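Local coordinates for protein telomerase reverse transcriptase (Candida albicans SC5314, PDB 6ZDQ) that probably extends chromosome ends as a reverse transcriptase, adding telomeric repeats copied from a template within the telomerase RNA, at residues A118-D126 with L566-F574. Numbering follows the deposited sequence.
Sequences ANEKIHMDD and LVTTNFRTF. With nucleotides of chain B.
Arg572 reaches over to the short helix that begins at Met124 and forms a side-on, two-bond salt bridge with Asp126, a worked example of one guanidinium serving protein and RNA at once. Its NH2 donates to Asp126 OD1 at 2.9 Å and its NE to Asp126 OD2 at 3.0 Å, the latter nearly straight at 171°. Both donors keep the acceptors close to the guanidinium plane, yet they meet the carboxylate from above its own plane, the two groups being turned 35° apart. The grip probably fixes the rotation of the guanidinium, whose NH1 donates to O2' of C35 of chain B over 3.1 Å. One face of the group is stacked on the imidazole of His123, with CZ above the ring toward its rim and centres 4.3 Å apart. That ring is itself steadied, since His123 ND1 accepts from Asp125 N and so acts as the N-cap of the helix; with CG anti to the backbone N (chi1 -156°), the ring is swung so that one face meets the arginine. Asp126 OD1 has a second cationic partner, Arg129, while Asp125 directs its carboxylate toward the ribose of A34 of chain B.

Farther along, the two backbones run nearest each other at Glu120 and Thr569, with CA atoms 4.9 Å apart. The extended Glu120 side chain crosses both threonines at about a right angle: its CG rests against Thr569 OG1, and OE2 receives a weak hydrogen bond from Thr568 OG1. The Thr569 methyl, CG2, packs against Asn119 O.

The contact thus joins the telomerase RNA-binding domain to the loop leading into helix 574-588, part of the helical C-terminal extension, or thumb, of telomerase reverse transcriptase. Its charged end forms a protein-RNA interface, where Arg572 contacts a ribose hydroxyl of the bound three-way-junction fragment.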
ATOM      1  N   ALA A 118      -5.621   7.038  -2.847  1.00120.50           N
ATOM      2  CA  ALA A 118      -5.069   5.735  -2.469  1.00 94.85           C
ATOM      3  C   ALA A 118      -6.020   4.952  -1.563  1.00126.59           C
ATOM      4  O   ALA A 118      -5.731   4.675  -0.397  1.00102.24           O
ATOM      5  CB  ALA A 118      -3.697   5.893  -1.811  1.00 90.69           C
ATOM      6  N   ASN A 119      -7.190   4.634  -2.118  1.00121.12           N
ATOM      7  CA  ASN A 119      -8.160   3.749  -1.472  1.00118.02           C
ATOM      8  C   ASN A 119      -8.691   4.324  -0.161  1.00125.42           C
ATOM      9  O   ASN A 119      -9.079   3.578   0.740  1.00139.15           O
ATOM     10  CB  ASN A 119      -7.567   2.357  -1.230  1.00138.14           C
ATOM     11  CG  ASN A 119      -7.023   1.728  -2.495  1.00150.89           C
ATOM     12  OD1 ASN A 119      -5.832   1.427  -2.589  1.00159.90           O
ATOM     13  ND2 ASN A 119      -7.894   1.521  -3.476  1.00136.97           N
ATOM     14  N   GLU A 120      -8.702   5.648  -0.030  1.00110.12           N
ATOM     15  CA  GLU A 120      -9.372   6.296   1.088  1.00 89.55           C
ATOM     16  C   GLU A 120     -10.809   6.610   0.699  1.00112.24           C
ATOM     17  O   GLU A 120     -11.080   7.034  -0.428  1.00122.18           O
ATOM     18  CB  GLU A 120      -8.646   7.578   1.500  1.00 90.38           C
ATOM     19  CG  GLU A 120      -7.323   7.358   2.215  1.00110.33           C
ATOM     20  CD  GLU A 120      -6.639   8.663   2.575  1.00125.37           C
ATOM     21  OE1 GLU A 120      -5.392   8.714   2.557  1.00123.42           O
ATOM     22  OE2 GLU A 120      -7.353   9.644   2.871  1.00127.19           O
ATOM     23  N   LYS A 121     -11.732   6.390   1.632  1.00114.21           N
ATOM     24  CA  LYS A 121     -13.150   6.590   1.375  1.00117.82           C
ATOM     25  C   LYS A 121     -13.791   7.355   2.523  1.00105.83           C
ATOM     26  O   LYS A 121     -13.396   7.217   3.684  1.00131.96           O
ATOM     27  CB  LYS A 121     -13.892   5.255   1.174  1.00109.86           C
ATOM     28  CG  LYS A 121     -13.496   4.485  -0.078  1.00109.73           C
ATOM     29  CD  LYS A 121     -12.331   3.543   0.186  1.00131.27           C
ATOM     30  CE  LYS A 121     -11.924   2.801  -1.076  1.00145.69           C
ATOM     31  NZ  LYS A 121     -11.503   3.734  -2.160  1.00125.03           N
ATOM     32  N   ILE A 122     -14.788   8.168   2.180  1.00109.07           N
ATOM     33  CA  ILE A 122     -15.612   8.880   3.149  1.00108.34           C
ATOM     34  C   ILE A 122     -17.000   8.256   3.130  1.00 94.99           C
ATOM     35  O   ILE A 122     -17.604   8.106   2.060  1.00 97.04           O
ATOM     36  CB  ILE A 122     -15.681  10.387   2.845  1.00101.53           C
ATOM     37  CG1 ILE A 122     -14.310  11.037   3.030  1.00104.80           C
ATOM     38  CG2 ILE A 122     -16.708  11.064   3.739  1.00 87.17           C
ATOM     39  CD1 ILE A 122     -14.307  12.531   2.789  1.00 85.17           C
ATOM     40  N   HIS A 123     -17.493   7.875   4.306  1.00 89.44           N
ATOM     41  CA  HIS A 123     -18.824   7.294   4.404  1.00 90.40           C
ATOM     42  C   HIS A 123     -19.869   8.273   3.886  1.00 97.42           C
ATOM     43  O   HIS A 123     -19.823   9.471   4.183  1.00107.57           O
ATOM     44  CB  HIS A 123     -19.128   6.910   5.852  1.00101.52           C
ATOM     45  CG  HIS A 123     -20.163   5.836   5.987  1.00107.52           C
ATOM     46  ND1 HIS A 123     -21.516   6.092   5.928  1.00110.77           N
ATOM     47  CD2 HIS A 123     -20.041   4.502   6.180  1.00 98.65           C
ATOM     48  CE1 HIS A 123     -22.182   4.962   6.077  1.00 95.53           C
ATOM     49  NE2 HIS A 123     -21.311   3.981   6.232  1.00108.70           N
ATOM     50  N   MET A 124     -20.820   7.755   3.102  1.00 88.16           N
ATOM     51  CA  MET A 124     -21.825   8.620   2.492  1.00 90.71           C
ATOM     52  C   MET A 124     -22.693   9.310   3.537  1.00 87.34           C
ATOM     53  O   MET A 124     -23.257  10.376   3.263  1.00101.72           O
ATOM     54  CB  MET A 124     -22.688   7.818   1.520  1.00 96.35           C
ATOM     55  CG  MET A 124     -22.032   7.600   0.167  1.00 86.33           C
ATOM     56  SD  MET A 124     -23.033   6.609  -0.956  1.00128.63           S
ATOM     57  CE  MET A 124     -24.617   7.434  -0.821  1.00106.43           C
ATOM     58  N   ASP A 125     -22.821   8.728   4.730  1.00 89.30           N
ATOM     59  CA  ASP A 125     -23.528   9.422   5.800  1.00 90.03           C
ATOM     60  C   ASP A 125     -22.767  10.661   6.258  1.00 89.29           C
ATOM     61  O   ASP A 125     -23.386  11.656   6.649  1.00100.10           O
ATOM     62  CB  ASP A 125     -23.777   8.473   6.973  1.00115.27           C
ATOM     63  CG  ASP A 125     -24.926   7.514   6.713  1.00 93.86           C
ATOM     64  OD1 ASP A 125     -26.001   7.973   6.275  1.00118.16           O
ATOM     65  OD2 ASP A 125     -24.754   6.299   6.939  1.00114.71           O
ATOM     66  N   ASP A 126     -21.433  10.620   6.220  1.00 93.55           N
ATOM     67  CA  ASP A 126     -20.634  11.800   6.536  1.00107.51           C
ATOM     68  C   ASP A 126     -20.571  12.762   5.355  1.00101.17           C
ATOM     69  O   ASP A 126     -20.742  13.976   5.518  1.00 92.05           O
ATOM     70  CB  ASP A 126     -19.220  11.385   6.948  1.00 89.84           C
ATOM     71  CG  ASP A 126     -19.205  10.540   8.201  1.00101.94           C
ATOM     72  OD1 ASP A 126     -20.084  10.744   9.063  1.00117.51           O
ATOM     73  OD2 ASP A 126     -18.312   9.673   8.323  1.00102.58           O
ATOM     74  N   LEU A 566      -3.166   5.955   9.179  1.00168.78           N
ATOM     75  CA  LEU A 566      -4.211   5.559   8.236  1.00170.39           C
ATOM     76  C   LEU A 566      -5.590   6.094   8.601  1.00160.29           C
ATOM     77  O   LEU A 566      -6.525   5.910   7.813  1.00150.00           O
ATOM     78  CB  LEU A 566      -4.294   4.032   8.147  1.00161.39           C
ATOM     79  CG  LEU A 566      -3.087   3.195   7.720  1.00157.30           C
ATOM     80  CD1 LEU A 566      -3.378   1.722   7.971  1.00153.64           C
ATOM     81  CD2 LEU A 566      -2.736   3.428   6.259  1.00162.64           C
ATOM     82  N   VAL A 567      -5.726   6.755   9.756  1.00135.38           N
ATOM     83  CA  VAL A 567      -7.000   6.934  10.459  1.00141.25           C
ATOM     84  C   VAL A 567      -8.152   7.333   9.541  1.00139.69           C
ATOM     85  O   VAL A 567      -9.292   6.892   9.740  1.00125.49           O
ATOM     86  CB  VAL A 567      -6.800   7.965  11.591  1.00114.79           C
ATOM     87  CG1 VAL A 567      -8.125   8.557  12.042  1.00109.05           C
ATOM     88  CG2 VAL A 567      -6.073   7.320  12.760  1.00139.59           C
ATOM     89  N   THR A 568      -7.879   8.142   8.516  1.00151.08           N
ATOM     90  CA  THR A 568      -8.953   8.689   7.688  1.00172.99           C
ATOM     91  C   THR A 568      -9.810   7.591   7.063  1.00162.09           C
ATOM     92  O   THR A 568     -11.034   7.735   6.960  1.00157.54           O
ATOM     93  CB  THR A 568      -8.368   9.595   6.605  1.00174.39           C
ATOM     94  OG1 THR A 568      -9.343   9.810   5.578  1.00165.82           O
ATOM     95  CG2 THR A 568      -7.123   8.967   6.002  1.00166.41           C
ATOM     96  N   THR A 569      -9.192   6.488   6.648  1.00168.35           N
ATOM     97  CA  THR A 569      -9.901   5.459   5.895  1.00167.40           C
ATOM     98  C   THR A 569     -10.765   4.608   6.821  1.00165.16           C
ATOM     99  O   THR A 569     -10.246   3.935   7.717  1.00189.55           O
ATOM    100  CB  THR A 569      -8.911   4.575   5.142  1.00162.80           C
ATOM    101  OG1 THR A 569      -7.831   5.375   4.649  1.00169.25           O
ATOM    102  CG2 THR A 569      -9.600   3.896   3.970  1.00152.24           C
ATOM    103  N   ASN A 570     -12.081   4.656   6.610  1.00177.47           N
ATOM    104  CA  ASN A 570     -13.078   3.730   7.145  1.00183.39           C
ATOM    105  C   ASN A 570     -13.336   3.903   8.634  1.00172.02           C
ATOM    106  O   ASN A 570     -14.214   3.219   9.176  1.00181.06           O
ATOM    107  CB  ASN A 570     -12.713   2.259   6.893  1.00184.07           C
ATOM    108  CG  ASN A 570     -12.240   2.010   5.477  1.00191.81           C
ATOM    109  OD1 ASN A 570     -11.204   1.384   5.260  1.00180.76           O
ATOM    110  ND2 ASN A 570     -12.994   2.508   4.504  1.00191.90           N
ATOM    111  N   PHE A 571     -12.610   4.780   9.317  1.00125.69           N
ATOM    112  CA  PHE A 571     -12.750   4.956  10.757  1.00128.72           C
ATOM    113  C   PHE A 571     -13.627   6.177  11.008  1.00127.89           C
ATOM    114  O   PHE A 571     -13.236   7.307  10.698  1.00121.79           O
ATOM    115  CB  PHE A 571     -11.381   5.097  11.421  1.00133.41           C
ATOM    116  CG  PHE A 571     -10.505   3.885  11.266  1.00136.25           C
ATOM    117  CD1 PHE A 571     -11.055   2.614  11.239  1.00123.56           C
ATOM    118  CD2 PHE A 571      -9.133   4.019  11.138  1.00107.79           C
ATOM    119  CE1 PHE A 571     -10.251   1.499  11.091  1.00117.64           C
ATOM    120  CE2 PHE A 571      -8.324   2.907  10.989  1.00111.12           C
ATOM    121  CZ  PHE A 571      -8.884   1.646  10.966  1.00120.96           C
ATOM    122  N   ARG A 572     -14.820   5.941  11.558  1.00112.63           N
ATOM    123  CA  ARG A 572     -15.752   7.025  11.842  1.00112.96           C
ATOM    124  C   ARG A 572     -16.402   6.896  13.216  1.00126.56           C
ATOM    125  O   ARG A 572     -17.294   7.691  13.536  1.00121.78           O
ATOM    126  CB  ARG A 572     -16.830   7.097  10.755  1.00113.92           C
ATOM    127  CG  ARG A 572     -17.546   5.786  10.500  1.00113.71           C
ATOM    128  CD  ARG A 572     -18.426   5.877   9.266  1.00114.56           C
ATOM    129  NE  ARG A 572     -19.300   7.045   9.308  1.00116.65           N
ATOM    130  CZ  ARG A 572     -20.500   7.060   9.879  1.00118.54           C
ATOM    131  NH1 ARG A 572     -20.975   5.967  10.459  1.00136.08           N
ATOM    132  NH2 ARG A 572     -21.226   8.168   9.871  1.00120.48           N
ATOM    133  N   THR A 573     -15.990   5.929  14.032  1.00113.90           N
ATOM    134  CA  THR A 573     -16.525   5.739  15.371  1.00114.34           C
ATOM    135  C   THR A 573     -15.376   5.715  16.367  1.00113.44           C
ATOM    136  O   THR A 573     -14.255   5.322  16.033  1.00111.68           O
ATOM    137  CB  THR A 573     -17.337   4.439  15.489  1.00138.10           C
ATOM    138  OG1 THR A 573     -16.467   3.312  15.315  1.00112.36           O
ATOM    139  CG2 THR A 573     -18.434   4.392  14.438  1.00115.34           C
ATOM    140  N   PHE A 574     -15.661   6.158  17.595  1.00111.53           N
ATOM    141  CA  PHE A 574     -14.635   6.161  18.634  1.00107.49           C
ATOM    142  C   PHE A 574     -14.106   4.758  18.901  1.00 96.67           C
ATOM    143  O   PHE A 574     -12.909   4.576  19.156  1.00 91.79           O
ATOM    144  CB  PHE A 574     -15.187   6.776  19.920  1.00105.47           C
ATOM    145  CG  PHE A 574     -15.400   8.261  19.842  1.00124.82           C
ATOM    146  CD1 PHE A 574     -14.323   9.132  19.903  1.00 93.36           C
ATOM    147  CD2 PHE A 574     -16.675   8.788  19.723  1.00 95.36           C
ATOM    148  CE1 PHE A 574     -14.516  10.498  19.837  1.00105.54           C
ATOM    149  CE2 PHE A 574     -16.873  10.153  19.658  1.00 96.36           C
ATOM    150  CZ  PHE A 574     -15.792  11.009  19.715  1.00112.22           C
TER
ATOM    151  P     C B  35     -27.759   2.219   8.659  1.00113.31           P
ATOM    152  OP1   C B  35     -26.913   1.235   7.935  1.00115.29           O
ATOM    153  OP2   C B  35     -28.867   1.744   9.524  1.00117.95           O
ATOM    154  O5'   C B  35     -26.809   3.135   9.552  1.00111.15           O
ATOM    155  C5'   C B  35     -25.692   3.799   8.981  1.00109.84           C
ATOM    156  C4'   C B  35     -25.167   4.884   9.887  1.00107.75           C
ATOM    157  O4'   C B  35     -26.208   5.863  10.144  1.00106.34           O
ATOM    158  C3'   C B  35     -24.733   4.448  11.275  1.00108.25           C
ATOM    159  O3'   C B  35     -23.448   3.850  11.298  1.00111.25           O
ATOM    160  C2'   C B  35     -24.818   5.746  12.065  1.00106.17           C
ATOM    161  O2'   C B  35     -23.700   6.576  11.789  1.00104.86           O
ATOM    162  C1'   C B  35     -26.059   6.390  11.448  1.00105.49           C
ATOM    163  N1    C B  35     -27.282   6.093  12.229  1.00106.33           N
ATOM    164  C2    C B  35     -27.510   6.787  13.424  1.00105.60           C
ATOM    165  O2    C B  35     -26.687   7.634  13.800  1.00104.25           O
ATOM    166  N3    C B  35     -28.624   6.519  14.144  1.00106.66           N
ATOM    167  C4    C B  35     -29.492   5.602  13.715  1.00108.36           C
ATOM    168  N4    C B  35     -30.578   5.368  14.456  1.00109.63           N
ATOM    169  C5    C B  35     -29.286   4.881  12.504  1.00109.12           C
ATOM    170  C6    C B  35     -28.180   5.156  11.802  1.00108.07           C
ATOM    171  P     U B  36     -23.134   2.660  12.332  1.00111.12           P
ATOM    172  OP1   U B  36     -21.831   2.055  11.958  1.00112.38           O
ATOM    173  OP2   U B  36     -24.346   1.808  12.430  1.00112.81           O
ATOM    174  O5'   U B  36     -22.956   3.400  13.730  1.00109.63           O
ATOM    175  C5'   U B  36     -22.043   4.478  13.869  1.00107.82           C
ATOM    176  C4'   U B  36     -22.295   5.255  15.136  1.00106.60           C
ATOM    177  O4'   U B  36     -23.612   5.860  15.099  1.00114.88           O
ATOM    178  C3'   U B  36     -22.301   4.441  16.415  1.00107.86           C
ATOM    179  O3'   U B  36     -20.993   4.164  16.878  1.00123.75           O
ATOM    180  C2'   U B  36     -23.125   5.308  17.361  1.00106.83           C
ATOM    181  O2'   U B  36     -22.336   6.359  17.900  1.00115.57           O
ATOM    182  C1'   U B  36     -24.151   5.917  16.403  1.00106.08           C
ATOM    183  N1    U B  36     -25.445   5.196  16.417  1.00107.50           N
ATOM    184  C2    U B  36     -26.360   5.556  17.386  1.00107.62           C
ATOM    185  O2    U B  36     -26.137   6.422  18.213  1.00106.63           O
ATOM    186  N3    U B  36     -27.544   4.863  17.351  1.00109.22           N
ATOM    187  C4    U B  36     -27.899   3.869  16.463  1.00110.69           C
ATOM    188  O4    U B  36     -29.005   3.337  16.561  1.00112.27           O
ATOM    189  C5    U B  36     -26.899   3.555  15.489  1.00110.48           C
ATOM    190  C6    U B  36     -25.735   4.215  15.498  1.00108.93           C
ATOM    191  P     A B  34     -33.596   2.449   7.833  1.00115.95           P
ATOM    192  OP1   A B  34     -33.428   1.155   7.124  1.00118.53           O
ATOM    193  OP2   A B  34     -34.124   2.471   9.221  1.00116.39           O
ATOM    194  O5'   A B  34     -32.191   3.201   7.845  1.00118.20           O
ATOM    195  C5'   A B  34     -31.463   3.405   6.643  1.00112.80           C
ATOM    196  C4'   A B  34     -30.373   4.430   6.822  1.00110.36           C
ATOM    197  O4'   A B  34     -30.955   5.710   7.177  1.00119.98           O
ATOM    198  C3'   A B  34     -29.375   4.159   7.938  1.00110.31           C
ATOM    199  O3'   A B  34     -28.369   3.233   7.570  1.00136.34           O
ATOM    200  C2'   A B  34     -28.842   5.551   8.247  1.00108.29           C
ATOM    201  O2'   A B  34     -27.888   5.948   7.273  1.00126.75           O
ATOM    202  C1'   A B  34     -30.098   6.400   8.062  1.00106.91           C
ATOM    203  N9    A B  34     -30.813   6.615   9.334  1.00107.00           N
ATOM    204  C8    A B  34     -31.962   6.004   9.770  1.00108.68           C
ATOM    205  N7    A B  34     -32.362   6.409  10.952  1.00108.57           N
ATOM    206  C5    A B  34     -31.410   7.350  11.319  1.00106.66           C
ATOM    207  C6    A B  34     -31.263   8.149  12.466  1.00105.84           C
ATOM    208  N6    A B  34     -32.110   8.127  13.497  1.00106.87           N
ATOM    209  N1    A B  34     -30.203   8.986  12.517  1.00111.64           N
ATOM    210  C2    A B  34     -29.354   9.010  11.480  1.00103.41           C
ATOM    211  N3    A B  34     -29.386   8.308  10.349  1.00104.07           N
ATOM    212  C4    A B  34     -30.451   7.488  10.332  1.00105.69           C
TER